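Local coordinates for protein ceramide very long chain fatty acid hydroxylase SCS7 (Saccharomyces cerevisiae, PDB 4ZR1) that hydroxylates the very long chain fatty acid of ceramides in the endoplasmic reticulum membrane, postulated at C-2, probably using a dimetal centre and electrons from cytochrome b5, at residues 162-165 with 166-169; 71-74 with 75-79; 238-241 with 242-246. One frame throughout, in Å; residues are numbered along the deposited sequence.

Interaction 1: 162-165 with 166-169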
ATOM      1  N   GLU A 162     -20.555   3.665  -7.125  1.00 97.80           N
ATOM      2  CA  GLU A 162     -21.027   2.360  -7.566  1.00 92.41           C
ATOM      3  C   GLU A 162     -20.559   2.135  -8.994  1.00 92.86           C
ATOM      4  O   GLU A 162     -21.356   2.106  -9.929  1.00 98.10           O
ATOM      5  CB  GLU A 162     -22.545   2.258  -7.456  1.00 81.95           C
ATOM      6  CG  GLU A 162     -23.051   2.262  -6.013  1.00 88.46           C
ATOM      7  CD  GLU A 162     -22.725   0.968  -5.279  1.00 95.27           C
ATOM      8  OE1 GLU A 162     -22.271   0.010  -5.944  1.00101.14           O
ATOM      9  OE2 GLU A 162     -22.922   0.903  -4.042  1.00 90.34           O
ATOM     10  N   SER A 163     -19.245   1.995  -9.140  1.00 88.57           N
ATOM     11  CA  SER A 163     -18.601   1.861 -10.438  1.00 85.39           C
ATOM     12  C   SER A 163     -17.536   0.777 -10.434  1.00 90.74           C
ATOM     13  O   SER A 163     -16.753   0.664  -9.491  1.00 96.76           O
ATOM     14  CB  SER A 163     -17.969   3.185 -10.862  1.00 87.51           C
ATOM     15  OG  SER A 163     -17.180   3.012 -12.024  1.00 92.80           O
ATOM     16  N   ASN A 164     -17.503  -0.016 -11.498  1.00 86.74           N
ATOM     17  CA  ASN A 164     -16.468  -1.021 -11.639  1.00 75.97           C
ATOM     18  C   ASN A 164     -15.111  -0.389 -11.950  1.00 78.36           C
ATOM     19  O   ASN A 164     -14.078  -0.879 -11.499  1.00 83.99           O
ATOM     20  CB  ASN A 164     -16.845  -2.040 -12.717  1.00 75.79           C
ATOM     21  CG  ASN A 164     -17.935  -2.988 -12.262  1.00 78.88           C
ATOM     22  OD1 ASN A 164     -18.179  -3.143 -11.068  1.00 91.10           O
ATOM     23  ND2 ASN A 164     -18.574  -3.651 -13.211  1.00 77.40           N
ATOM     24  N   ILE A 165     -15.112   0.706 -12.707  1.00 85.48           N
ATOM     25  CA  ILE A 165     -13.861   1.387 -13.036  1.00 88.51           C
ATOM     26  C   ILE A 165     -13.233   1.976 -11.771  1.00 87.13           C
ATOM     27  O   ILE A 165     -12.011   2.118 -11.686  1.00 85.69           O
ATOM     28  CB  ILE A 165     -14.065   2.506 -14.086  1.00 85.19           C
ATOM     29  CG1 ILE A 165     -14.698   1.944 -15.353  1.00 81.23           C
ATOM     30  CG2 ILE A 165     -12.740   3.177 -14.443  1.00 74.01           C
ATOM     31  CD1 ILE A 165     -14.848   2.974 -16.448  1.00 84.90           C
ATOM     32  N   ALA A 166     -14.069   2.303 -10.787  1.00 80.85           N
ATOM     33  CA  ALA A 166     -13.571   2.821  -9.513  1.00 77.50           C
ATOM     34  C   ALA A 166     -12.960   1.701  -8.677  1.00 78.23           C
ATOM     35  O   ALA A 166     -11.888   1.864  -8.095  1.00 82.92           O
ATOM     36  CB  ALA A 166     -14.690   3.517  -8.737  1.00 80.79           C
ATOM     37  N   PHE A 167     -13.642   0.560  -8.629  1.00 79.78           N
ATOM     38  CA  PHE A 167     -13.151  -0.599  -7.884  1.00 80.73           C
ATOM     39  C   PHE A 167     -11.819  -1.097  -8.466  1.00 74.77           C
ATOM     40  O   PHE A 167     -10.956  -1.580  -7.739  1.00 68.11           O
ATOM     41  CB  PHE A 167     -14.175  -1.746  -7.900  1.00 88.18           C
ATOM     42  CG  PHE A 167     -15.562  -1.356  -7.450  1.00 86.18           C
ATOM     43  CD1 PHE A 167     -15.768  -0.288  -6.595  1.00 85.27           C
ATOM     44  CD2 PHE A 167     -16.665  -2.078  -7.885  1.00 88.53           C
ATOM     45  CE1 PHE A 167     -17.046   0.059  -6.189  1.00 90.95           C
ATOM     46  CE2 PHE A 167     -17.944  -1.740  -7.480  1.00 86.82           C
ATOM     47  CZ  PHE A 167     -18.134  -0.671  -6.632  1.00 90.17           C
ATOM     48  N   ALA A 168     -11.659  -0.993  -9.781  1.00 68.58           N
ATOM     49  CA  ALA A 168     -10.445  -1.485 -10.423  1.00 69.85           C
ATOM     50  C   ALA A 168      -9.277  -0.543 -10.132  1.00 73.34           C
ATOM     51  O   ALA A 168      -8.133  -0.982  -9.956  1.00 82.13           O
ATOM     52  CB  ALA A 168     -10.664  -1.650 -11.938  1.00 55.17           C
ATOM     53  N   THR A 169      -9.582   0.751 -10.070  1.00 70.52           N
ATOM     54  CA  THR A 169      -8.599   1.775  -9.723  1.00 73.91           C
ATOM     55  C   THR A 169      -8.131   1.604  -8.286  1.00 77.69           C
ATOM     56  O   THR A 169      -6.937   1.660  -7.992  1.00 74.56           O
ATOM     57  CB  THR A 169      -9.179   3.191  -9.887  1.00 70.34           C
ATOM     58  OG1 THR A 169      -9.704   3.347 -11.212  1.00 67.66           O
ATOM     59  CG2 THR A 169      -8.102   4.251  -9.626  1.00 61.88           C
TER
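Phe167 lies back under the first turn of its helix, its ring beneath the carbonyl of Ser163. CB starts 3.7 Å from Asn164 O. With CG anti to the carbonyl carbon (chi1 -53°), the ring runs back toward the start of the helix instead of along it. Ser163 O stands over the ring centre, 3.1 Å from Phe167 CG, so all six ring carbons have this oxygen as a neighbour on one face. On one flank, CD2 of Phe167 comes to 3.7 Å from Asn164 OD1, whose amide is inclined 57° to the ring. At the far end Phe167 CZ passes Ser163 N, and Glu162 OE1 approaches the ring edge close to its plane. That carboxylate is held by the backbone N of Lys71, and the ring's other face stacks on Tyr74. Asn164 ND2 reaches across to Ser67 O in the same neighbouring region.

The oxygen over the ring also accepts from Phe167 N at 3.2 Å in a fairly straight bond, which ties the position of the aromatic group to the helix backbone. Ser163 OG, swung anti to its own N, bonds weakly to Ala166 N at 3.4 Å and, also weakly, to Ile165 N. Two residues further on, Ile165 O is gripped twice by Thr169, by its N at 3.2 Å and by OG1 at 2.7 Å; the hydroxyl lies nearer the carbonyl plane, while the amide N approaches from well above it. The Thr169 hydroxyl is thereby spent on its own helix. The weak bonds from Ile165 N and Ala166 N to Ser163 OG make Ser163 the N-cap of the cytoplasmic helix 164-179, which carries the zinc ligands His174, His177 and His178.

Interaction 2: 71-74 with 75-79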
ATOM      1  N   LYS A  71     -20.653  -1.426  -4.162  1.00 85.38           N
ATOM      2  CA  LYS A  71     -19.484  -0.894  -3.470  1.00 84.56           C
ATOM      3  C   LYS A  71     -19.224  -1.510  -2.099  1.00 87.27           C
ATOM      4  O   LYS A  71     -18.099  -1.896  -1.796  1.00 94.80           O
ATOM      5  CB  LYS A  71     -19.629   0.620  -3.329  1.00 88.80           C
ATOM      6  CG  LYS A  71     -18.552   1.287  -2.499  1.00 91.67           C
ATOM      7  CD  LYS A  71     -19.166   2.257  -1.500  1.00 90.58           C
ATOM      8  CE  LYS A  71     -19.843   1.518  -0.370  1.00 93.05           C
ATOM      9  NZ  LYS A  71     -20.500   2.428   0.610  1.00 97.65           N
ATOM     10  N   ASP A  72     -20.255  -1.604  -1.270  1.00 88.73           N
ATOM     11  CA  ASP A  72     -20.074  -2.091   0.093  1.00 98.69           C
ATOM     12  C   ASP A  72     -19.547  -3.521   0.125  1.00 94.53           C
ATOM     13  O   ASP A  72     -18.823  -3.903   1.043  1.00 92.85           O
ATOM     14  CB  ASP A  72     -21.384  -1.999   0.876  1.00104.17           C
ATOM     15  CG  ASP A  72     -21.629  -0.614   1.434  1.00108.81           C
ATOM     16  OD1 ASP A  72     -21.063  -0.304   2.499  1.00114.83           O
ATOM     17  OD2 ASP A  72     -22.381   0.165   0.812  1.00116.38           O
ATOM     18  N   PHE A  73     -19.905  -4.302  -0.886  1.00 96.04           N
ATOM     19  CA  PHE A  73     -19.475  -5.691  -0.962  1.00 89.97           C
ATOM     20  C   PHE A  73     -18.027  -5.787  -1.424  1.00 93.11           C
ATOM     21  O   PHE A  73     -17.232  -6.557  -0.876  1.00 96.08           O
ATOM     22  CB  PHE A  73     -20.381  -6.472  -1.898  1.00 86.24           C
ATOM     23  CG  PHE A  73     -19.974  -7.903  -2.080  1.00 91.05           C
ATOM     24  CD1 PHE A  73     -20.000  -8.781  -1.007  1.00 91.54           C
ATOM     25  CD2 PHE A  73     -19.576  -8.376  -3.330  1.00 79.59           C
ATOM     26  CE1 PHE A  73     -19.635 -10.107  -1.167  1.00 89.92           C
ATOM     27  CE2 PHE A  73     -19.207  -9.700  -3.501  1.00 81.17           C
ATOM     28  CZ  PHE A  73     -19.237 -10.570  -2.416  1.00 87.48           C
ATOM     29  N   TYR A  74     -17.689  -4.997  -2.435  1.00 86.64           N
ATOM     30  CA  TYR A  74     -16.316  -4.932  -2.909  1.00 78.03           C
ATOM     31  C   TYR A  74     -15.339  -4.527  -1.794  1.00 83.36           C
ATOM     32  O   TYR A  74     -14.291  -5.163  -1.630  1.00 80.90           O
ATOM     33  CB  TYR A  74     -16.194  -3.955  -4.078  1.00 70.98           C
ATOM     34  CG  TYR A  74     -14.763  -3.614  -4.368  1.00 77.84           C
ATOM     35  CD1 TYR A  74     -13.948  -4.494  -5.080  1.00 77.17           C
ATOM     36  CD2 TYR A  74     -14.204  -2.435  -3.895  1.00 76.02           C
ATOM     37  CE1 TYR A  74     -12.617  -4.192  -5.332  1.00 74.50           C
ATOM     38  CE2 TYR A  74     -12.877  -2.124  -4.138  1.00 79.01           C
ATOM     39  CZ  TYR A  74     -12.088  -3.003  -4.855  1.00 78.40           C
ATOM     40  OH  TYR A  74     -10.771  -2.682  -5.088  1.00 74.72           O
ATOM     41  N   VAL A  75     -15.673  -3.476  -1.036  1.00 86.90           N
ATOM     42  CA  VAL A  75     -14.765  -2.978   0.003  1.00 82.81           C
ATOM     43  C   VAL A  75     -14.682  -3.963   1.160  1.00 79.81           C
ATOM     44  O   VAL A  75     -13.633  -4.120   1.767  1.00 82.91           O
ATOM     45  CB  VAL A  75     -15.175  -1.573   0.558  1.00 79.80           C
ATOM     46  CG1 VAL A  75     -15.247  -0.554  -0.557  1.00 76.54           C
ATOM     47  CG2 VAL A  75     -16.492  -1.627   1.297  1.00104.58           C
ATOM     48  N   ASP A  76     -15.781  -4.645   1.450  1.00 89.10           N
ATOM     49  CA  ASP A  76     -15.783  -5.597   2.545  1.00 91.03           C
ATOM     50  C   ASP A  76     -14.935  -6.806   2.192  1.00 94.89           C
ATOM     51  O   ASP A  76     -14.308  -7.418   3.050  1.00 95.95           O
ATOM     52  CB  ASP A  76     -17.206  -6.037   2.876  1.00 89.25           C
ATOM     53  CG  ASP A  76     -17.268  -6.901   4.118  1.00 98.45           C
ATOM     54  OD1 ASP A  76     -17.246  -8.144   3.984  1.00100.37           O
ATOM     55  OD2 ASP A  76     -17.315  -6.332   5.233  1.00101.37           O
ATOM     56  N   GLN A  77     -14.911  -7.143   0.913  1.00 99.24           N
ATOM     57  CA  GLN A  77     -14.332  -8.405   0.493  1.00 89.17           C
ATOM     58  C   GLN A  77     -12.859  -8.287   0.111  1.00 80.20           C
ATOM     59  O   GLN A  77     -12.075  -9.198   0.375  1.00 79.41           O
ATOM     60  CB  GLN A  77     -15.146  -8.969  -0.668  1.00 82.86           C
ATOM     61  CG  GLN A  77     -15.330 -10.462  -0.611  1.00 88.36           C
ATOM     62  CD  GLN A  77     -16.103 -10.917   0.586  1.00 89.17           C
ATOM     63  OE1 GLN A  77     -16.983 -10.213   1.085  1.00 90.39           O
ATOM     64  NE2 GLN A  77     -15.766 -12.099   1.077  1.00 91.64           N
ATOM     65  N   ILE A  78     -12.494  -7.163  -0.502  1.00 77.79           N
ATOM     66  CA  ILE A  78     -11.124  -6.930  -0.966  1.00 83.47           C
ATOM     67  C   ILE A  78     -10.129  -6.789   0.191  1.00 89.33           C
ATOM     68  O   ILE A  78      -8.937  -7.052   0.018  1.00 87.95           O
ATOM     69  CB  ILE A  78     -11.037  -5.662  -1.852  1.00 81.62           C
ATOM     70  CG1 ILE A  78      -9.794  -5.697  -2.739  1.00 70.72           C
ATOM     71  CG2 ILE A  78     -11.038  -4.392  -0.999  1.00 82.26           C
ATOM     72  CD1 ILE A  78      -9.820  -6.776  -3.788  1.00 67.45           C
ATOM     73  N   HIS A  79     -10.619  -6.380   1.365  1.00 91.20           N
ATOM     74  CA  HIS A  79      -9.765  -6.198   2.538  1.00 82.50           C
ATOM     75  C   HIS A  79      -9.753  -7.437   3.437  1.00 78.80           C
ATOM     76  O   HIS A  79      -9.119  -7.446   4.489  1.00 74.94           O
ATOM     77  CB  HIS A  79     -10.205  -4.973   3.349  1.00 80.15           C
ATOM     78  CG  HIS A  79     -10.112  -3.682   2.597  1.00 83.96           C
ATOM     79  ND1 HIS A  79     -11.214  -3.052   2.061  1.00 83.99           N
ATOM     80  CD2 HIS A  79      -9.048  -2.903   2.284  1.00 75.24           C
ATOM     81  CE1 HIS A  79     -10.836  -1.943   1.453  1.00 77.61           C
ATOM     82  NE2 HIS A  79      -9.526  -1.831   1.567  1.00 71.82           N
TER
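Tyr74 and Ile78 lie side by side one helical turn apart, pointing the same way. CB of Ile78 sits over one face of the tyrosine ring, displaced toward its rim and 4.1 Å from Tyr74 CE1. Further out, Ile78 CG1 runs alongside as far as the phenol oxygen. The ring reaches this position because Tyr74 CG is anti to the backbone N (chi1 166°). Its OH bonds to His170 ND1, and the ring stacks on Phe167, so helix 164-179 supplies the tyrosine's polar and aromatic partners. With an alanine here, Ile78 would probably lose the ring surface it rests on and His170 its hydroxyl partner.

The backbone is a short cytoplasmic alpha-helix, 71-78, with i to i+4 bonds from Val75 N to Lys71 O (3.0 Å) and from Ile78 N to Tyr74 O (2.9 Å). Next in the chain, His79 ND1 reaches back to Val75 O at 2.7 Å; the oxygen lies close to the imidazole plane, and the nitrogen meets one of its lone pairs.

Val75 crosses the Tyr74 side chain at about a right angle, its CG1 meeting Tyr74 CD2 at 4.0 Å. The other methyl, CG2, is set between backbone N and carbonyl carbon and rests 3.3 Å from Asp72 O. On a different side of the helix Phe73 extends outward and meets Tyr289 edge-to-face. Lys71 NZ forms salt bridges with Asp158 and, at 2.9 Å, with Asp72 OD2.

Interaction 3: 238-241 with 242-246. With BOG (octyl beta-D-glucopyranoside), chain G; BOG (octyl beta-D-glucopyranoside), chain F.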
ATOM      1  N   SER A 238       9.916 -10.242   6.099  1.00 95.89           N
ATOM      2  CA  SER A 238      11.197 -10.292   6.790  1.00 99.63           C
ATOM      3  C   SER A 238      11.109 -10.307   8.310  1.00101.29           C
ATOM      4  O   SER A 238      10.300  -9.592   8.900  1.00104.95           O
ATOM      5  CB  SER A 238      12.055  -9.102   6.364  1.00 98.31           C
ATOM      6  OG  SER A 238      13.176  -8.976   7.214  1.00100.78           O
ATOM      7  N   LYS A 239      11.954 -11.121   8.938  1.00106.38           N
ATOM      8  CA  LYS A 239      12.191 -11.001  10.372  1.00114.88           C
ATOM      9  C   LYS A 239      13.160  -9.834  10.573  1.00114.52           C
ATOM     10  O   LYS A 239      14.332  -9.897  10.214  1.00126.68           O
ATOM     11  CB  LYS A 239      12.727 -12.311  10.975  1.00119.23           C
ATOM     12  CG  LYS A 239      14.043 -12.831  10.402  1.00122.34           C
ATOM     13  CD  LYS A 239      14.664 -13.874  11.319  1.00128.03           C
ATOM     14  CE  LYS A 239      15.972 -13.368  11.917  1.00130.46           C
ATOM     15  NZ  LYS A 239      16.482 -14.246  13.008  1.00130.39           N
ATOM     16  N   LEU A 240      12.650  -8.740  11.110  1.00103.34           N
ATOM     17  CA  LEU A 240      13.435  -7.519  11.167  1.00101.19           C
ATOM     18  C   LEU A 240      14.269  -7.454  12.441  1.00105.68           C
ATOM     19  O   LEU A 240      13.995  -8.179  13.401  1.00106.57           O
ATOM     20  CB  LEU A 240      12.508  -6.312  11.069  1.00 91.78           C
ATOM     21  CG  LEU A 240      11.684  -6.267   9.788  1.00 86.31           C
ATOM     22  CD1 LEU A 240      10.546  -5.291   9.956  1.00 90.70           C
ATOM     23  CD2 LEU A 240      12.566  -5.871   8.605  1.00 85.98           C
ATOM     24  N   PRO A 241      15.305  -6.598  12.450  1.00102.03           N
ATOM     25  CA  PRO A 241      15.987  -6.302  13.711  1.00 98.11           C
ATOM     26  C   PRO A 241      14.982  -5.809  14.747  1.00105.31           C
ATOM     27  O   PRO A 241      13.978  -5.201  14.372  1.00114.32           O
ATOM     28  CB  PRO A 241      17.000  -5.211  13.328  1.00 90.64           C
ATOM     29  CG  PRO A 241      16.634  -4.776  11.938  1.00 92.39           C
ATOM     30  CD  PRO A 241      15.966  -5.951  11.305  1.00100.30           C
ATOM     31  N   PRO A 242      15.238  -6.087  16.031  1.00102.97           N
ATOM     32  CA  PRO A 242      14.318  -5.834  17.146  1.00102.61           C
ATOM     33  C   PRO A 242      13.652  -4.455  17.161  1.00 92.60           C
ATOM     34  O   PRO A 242      12.466  -4.367  17.487  1.00 89.95           O
ATOM     35  CB  PRO A 242      15.222  -5.997  18.365  1.00105.11           C
ATOM     36  CG  PRO A 242      16.202  -7.027  17.932  1.00106.42           C
ATOM     37  CD  PRO A 242      16.470  -6.759  16.481  1.00101.58           C
ATOM     38  N   PHE A 243      14.384  -3.400  16.820  1.00 84.40           N
ATOM     39  CA  PHE A 243      13.836  -2.058  16.973  1.00 88.67           C
ATOM     40  C   PHE A 243      12.699  -1.785  15.977  1.00 97.49           C
ATOM     41  O   PHE A 243      11.842  -0.938  16.229  1.00105.95           O
ATOM     42  CB  PHE A 243      14.948  -1.001  16.853  1.00 79.55           C
ATOM     43  CG  PHE A 243      15.525  -0.857  15.476  1.00 83.17           C
ATOM     44  CD1 PHE A 243      16.519  -1.716  15.032  1.00 88.53           C
ATOM     45  CD2 PHE A 243      15.095   0.160  14.632  1.00 80.93           C
ATOM     46  CE1 PHE A 243      17.061  -1.578  13.758  1.00 85.55           C
ATOM     47  CE2 PHE A 243      15.632   0.305  13.358  1.00 81.35           C
ATOM     48  CZ  PHE A 243      16.618  -0.565  12.923  1.00 82.92           C
ATOM     49  N   MET A 244      12.671  -2.521  14.870  1.00 96.59           N
ATOM     50  CA  MET A 244      11.587  -2.389  13.891  1.00 98.28           C
ATOM     51  C   MET A 244      10.498  -3.430  14.092  1.00 98.94           C
ATOM     52  O   MET A 244       9.427  -3.343  13.499  1.00 99.48           O
ATOM     53  CB  MET A 244      12.124  -2.493  12.459  1.00 84.91           C
ATOM     54  CG  MET A 244      12.668  -1.187  11.909  1.00 76.73           C
ATOM     55  SD  MET A 244      13.452  -1.395  10.304  1.00135.79           S
ATOM     56  CE  MET A 244      12.052  -1.804   9.276  1.00 97.81           C
ATOM     57  N   ARG A 245      10.784  -4.406  14.943  1.00 99.51           N
ATOM     58  CA  ARG A 245       9.930  -5.574  15.123  1.00 90.92           C
ATOM     59  C   ARG A 245       8.512  -5.209  15.578  1.00 97.86           C
ATOM     60  O   ARG A 245       7.549  -5.893  15.243  1.00115.78           O
ATOM     61  CB  ARG A 245      10.594  -6.524  16.121  1.00 86.88           C
ATOM     62  CG  ARG A 245      10.200  -7.970  15.985  1.00101.54           C
ATOM     63  CD  ARG A 245      11.251  -8.892  16.600  1.00104.81           C
ATOM     64  NE  ARG A 245      12.535  -8.839  15.903  1.00104.15           N
ATOM     65  CZ  ARG A 245      13.574  -9.614  16.204  1.00117.65           C
ATOM     66  NH1 ARG A 245      14.710  -9.516  15.525  1.00119.98           N
ATOM     67  NH2 ARG A 245      13.479 -10.498  17.188  1.00125.35           N
ATOM     68  N   LYS A 246       8.388  -4.119  16.325  1.00 93.22           N
ATOM     69  CA  LYS A 246       7.095  -3.663  16.827  1.00 92.27           C
ATOM     70  C   LYS A 246       6.368  -2.781  15.825  1.00 90.91           C
ATOM     71  O   LYS A 246       5.154  -2.596  15.913  1.00 93.95           O
ATOM     72  CB  LYS A 246       7.272  -2.917  18.151  1.00 98.33           C
ATOM     73  CG  LYS A 246       7.088  -3.817  19.357  1.00114.63           C
ATOM     74  CD  LYS A 246       7.933  -3.401  20.555  1.00118.46           C
ATOM     75  CE  LYS A 246       8.611  -4.633  21.158  1.00124.33           C
ATOM     76  NZ  LYS A 246       9.524  -4.281  22.280  1.00132.38           N
TER
HETATM   77  C1  BOG G 405      16.915  -7.888   6.469  1.00148.48           C
HETATM   78  O1  BOG G 405      16.042  -6.850   6.091  1.00136.50           O
HETATM   79  C2  BOG G 405      16.103  -9.137   6.721  1.00154.34           C
HETATM   80  O2  BOG G 405      15.231  -8.895   7.797  1.00156.60           O
HETATM   81  C3  BOG G 405      17.003 -10.297   7.078  1.00158.43           C
HETATM   82  O3  BOG G 405      16.243 -11.484   7.077  1.00158.19           O
HETATM   83  C4  BOG G 405      18.137 -10.403   6.084  1.00160.25           C
HETATM   84  O4  BOG G 405      19.093 -11.315   6.573  1.00161.57           O
HETATM   85  C5  BOG G 405      18.784  -9.046   5.931  1.00156.81           C
HETATM   86  O5  BOG G 405      17.834  -8.136   5.432  1.00152.94           O
HETATM   87  C6  BOG G 405      19.967  -9.132   4.991  1.00155.46           C
HETATM   88  O6  BOG G 405      19.731 -10.117   4.009  1.00154.59           O
HETATM   89  C1' BOG G 405      15.954  -5.771   6.994  1.00125.23           C
HETATM   90  C2' BOG G 405      15.545  -4.534   6.224  1.00120.36           C
HETATM   91  C3' BOG G 405      15.276  -3.381   7.166  1.00116.95           C
HETATM   92  C4' BOG G 405      15.549  -2.073   6.455  1.00114.96           C
HETATM   93  C5' BOG G 405      14.489  -1.817   5.407  1.00109.10           C
HETATM   94  C6' BOG G 405      13.994  -0.394   5.556  1.00106.76           C
HETATM   95  C7' BOG G 405      14.877   0.559   4.777  1.00 96.29           C
HETATM   96  C8' BOG G 405      14.269   1.940   4.846  1.00 88.34           C
HETATM   97  C1  BOG F 404      11.303   5.140  14.629  1.00108.17           C
HETATM   98  O1  BOG F 404      11.397   5.568  13.295  1.00 94.20           O
HETATM   99  C2  BOG F 404      11.826   3.712  14.749  1.00107.72           C
HETATM  100  O2  BOG F 404      10.987   2.779  14.086  1.00 96.43           O
HETATM  101  C3  BOG F 404      11.905   3.304  16.204  1.00112.91           C
HETATM  102  O3  BOG F 404      12.678   2.130  16.316  1.00106.76           O
HETATM  103  C4  BOG F 404      12.501   4.391  17.074  1.00120.94           C
HETATM  104  O4  BOG F 404      12.235   4.081  18.424  1.00121.92           O
HETATM  105  C5  BOG F 404      11.908   5.750  16.756  1.00123.17           C
HETATM  106  O5  BOG F 404      12.081   6.032  15.392  1.00118.61           O
HETATM  107  C6  BOG F 404      12.641   6.820  17.543  1.00125.72           C
HETATM  108  O6  BOG F 404      11.953   7.129  18.739  1.00125.91           O
HETATM  109  C1' BOG F 404      10.905   6.866  13.038  1.00 81.37           C
HETATM  110  C2' BOG F 404      11.149   7.158  11.572  1.00 75.11           C
HETATM  111  C3' BOG F 404      10.313   8.313  11.074  1.00 79.32           C
HETATM  112  C4' BOG F 404      10.949   8.876   9.817  1.00 77.42           C
HETATM  113  C5' BOG F 404      11.067   7.781   8.773  1.00 89.51           C
HETATM  114  C6' BOG F 404      12.126   8.152   7.755  1.00 91.29           C
HETATM  115  C7' BOG F 404      11.825   7.489   6.429  1.00 86.25           C
HETATM  116  C8' BOG F 404      10.515   8.014   5.887  1.00 77.40           C
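Arg245 folds back and grips the backbone oxygen of Leu240 side-on with two nitrogens, NH1 at 2.6 Å and NE at 3.0 Å. The oxygen lies at the guanidinium edge, and NH1 approaches in the carbonyl plane, whereas NE is tilted 26° from it. A bend at chi3 (-65°) turns the arginine tip toward the loop, with CG of Pro242 over one guanidinium face.

Next along the chain, Pro241 O accepts from Met244 N at 3.0 Å. Pro241 lies alongside Phe243, CB to CE1 3.7 Å, while CD1 of Leu240 touches the methyl CE of Met244 at 3.9 Å. Leu240 and Met244 also pack on helix 211-236. A detergent molecule, octyl glucoside of chain F, places O3 at the Phe243 ring edge and bonds to Phe243 O at 3.2 Å; the octyl chain of the chain G molecule touches Leu240 CD2.

Both donors converge on one neutral carbonyl oxygen, so in this contact the guanidinium, which is likely to be charged, is met by a backbone dipole and not by a carboxylate, and the Leu240 carbonyl is held in direction where the loop leads into helix 242-256.

Overall arrangement
Interactions 1 and 2 form one packed unit, their centres 11 Å apart, joined by the Glu162 to Lys71 bond and by Tyr74 OH, 2.9 Å from Phe167 O, a probable hydrogen bond. The helix of interaction 2 thus rests against the start of the metal-binding helix 164-179, and Ile78 comes about 6 Å, side chain to side chain, from the zinc ligand His178. Interaction 3 lies far off, its centre 36 Å from that of interaction 1 and on the opposite side of the chain's centre. It approaches the metal site from another part of the chain, with the Leu240 side chain about 9 Å from those of His236 and His251, ligands of the second zinc.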